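Local structure of inhibitor from Tityus obscurus scorpion venom (TopI1) (6MRQ) at residues C5-Y8 / D9-K12. The protein probably acts as a scorpion-venom inhibitor, a small peptide cross-linked by three disulfide bonds. Residues are numbered along the deposited sequence; the frame is centred on the assembly and turned at random.
Sequences CKTY and DDCK
Asp10 turns its carboxylate back along the chain so that one oxygen, OD2, takes two successive backbone N-H groups. Lys6 N lies 2.9 Å from Asp10 OD2 and approaches on the anti lone pair, the side away from OD1, while Thr7 N, 3.1 Å from the same OD2, comes from above the carboxylate plane, 44° out of it. Both bonds are fairly straight. A chi1 of -62° folds the Asp10 carboxylate back past its own backbone N, toward the consecutive N-H groups of Lys6 and Thr7. Two successive i to i+3 backbone bonds wind the 3-10 turn itself: Asp10 N donates to Thr7 O at 3.0 Å, and Cys11 N to Tyr8 O at 2.8 Å. The Tyr8 ring leans obliquely on Cys11, with CE1 3.6 Å from Cys11 CB and CD1 3.7 Å from Cys11 SG, a sulfur-aromatic contact. Tyr8 OH is hydrogen-bonded to Arg18 O, which probably limits the swing of the ring. On the buried side Cys5 CB rests 3.7 Å from Cys11 SG, bringing together the disulfides Cys5-Cys22 and Cys11-Cys27; with Cys15-Cys29, Cys11-Cys27 makes the cysteine-stabilised alpha/beta motif of scorpion venom peptides. Two N-H donors on one carboxylate oxygen would probably stabilise the ionised form of Asp10, so Asp10, probably charged, ties the 5-7 backbone to the turn that leads into helix 12-15.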
# COMPACT_ATOMS: atom_id res chain seq x y z
N CYS B 5 10.78 -15.56 -3.59
CA CYS B 5 11.39 -16.53 -2.70
C CYS B 5 11.42 -17.87 -3.41
O CYS B 5 10.66 -18.12 -4.35
CB CYS B 5 10.60 -16.65 -1.40
SG CYS B 5 8.85 -17.03 -1.70
N LYS B 6 12.32 -18.74 -2.94
CA LYS B 6 12.29 -20.15 -3.28
C LYS B 6 11.84 -21.01 -2.11
O LYS B 6 11.20 -22.04 -2.32
CB LYS B 6 13.68 -20.63 -3.73
CG LYS B 6 14.16 -19.99 -5.03
CD LYS B 6 13.47 -20.61 -6.25
CE LYS B 6 14.07 -20.11 -7.56
NZ LYS B 6 13.72 -18.69 -7.84
N THR B 7 12.18 -20.60 -0.89
CA THR B 7 11.73 -21.25 0.33
C THR B 7 11.29 -20.16 1.30
O THR B 7 11.63 -18.98 1.12
CB THR B 7 12.84 -22.08 0.99
OG1 THR B 7 13.82 -21.20 1.55
CG2 THR B 7 13.50 -23.02 -0.01
N TYR B 8 10.55 -20.55 2.33
CA TYR B 8 10.05 -19.54 3.25
C TYR B 8 11.17 -18.87 4.04
O TYR B 8 11.01 -17.72 4.47
CB TYR B 8 8.97 -20.12 4.16
CG TYR B 8 8.18 -19.05 4.89
CD1 TYR B 8 7.50 -18.06 4.18
CD2 TYR B 8 8.11 -19.02 6.27
CE1 TYR B 8 6.80 -17.07 4.83
CE2 TYR B 8 7.40 -18.05 6.94
CZ TYR B 8 6.74 -17.08 6.21
OH TYR B 8 6.03 -16.10 6.85
N ASP B 9 12.32 -19.54 4.21
CA ASP B 9 13.45 -18.87 4.85
C ASP B 9 13.85 -17.60 4.11
O ASP B 9 14.36 -16.66 4.72
CB ASP B 9 14.64 -19.82 4.97
CG ASP B 9 15.80 -19.18 5.72
OD1 ASP B 9 15.70 -19.02 6.95
OD2 ASP B 9 16.81 -18.83 5.06
N ASP B 10 13.62 -17.56 2.79
CA ASP B 10 13.90 -16.35 2.02
C ASP B 10 12.98 -15.20 2.40
O ASP B 10 13.24 -14.05 2.01
CB ASP B 10 13.74 -16.61 0.52
CG ASP B 10 14.72 -17.64 0.00
OD1 ASP B 10 15.86 -17.69 0.49
OD2 ASP B 10 14.33 -18.41 -0.90
N CYS B 11 11.90 -15.47 3.14
CA CYS B 11 10.92 -14.45 3.50
C CYS B 11 11.16 -13.86 4.88
O CYS B 11 10.39 -13.00 5.30
CB CYS B 11 9.52 -15.06 3.46
SG CYS B 11 9.10 -15.73 1.86
N LYS B 12 12.21 -14.30 5.58
CA LYS B 12 12.42 -13.86 6.95
C LYS B 12 12.55 -12.34 7.04
O LYS B 12 12.12 -11.75 8.03
CB LYS B 12 13.67 -14.54 7.51
CG LYS B 12 14.04 -14.09 8.92
CD LYS B 12 15.35 -14.73 9.39
CE LYS B 12 15.79 -14.15 10.73
NZ LYS B 12 16.46 -15.18 11.57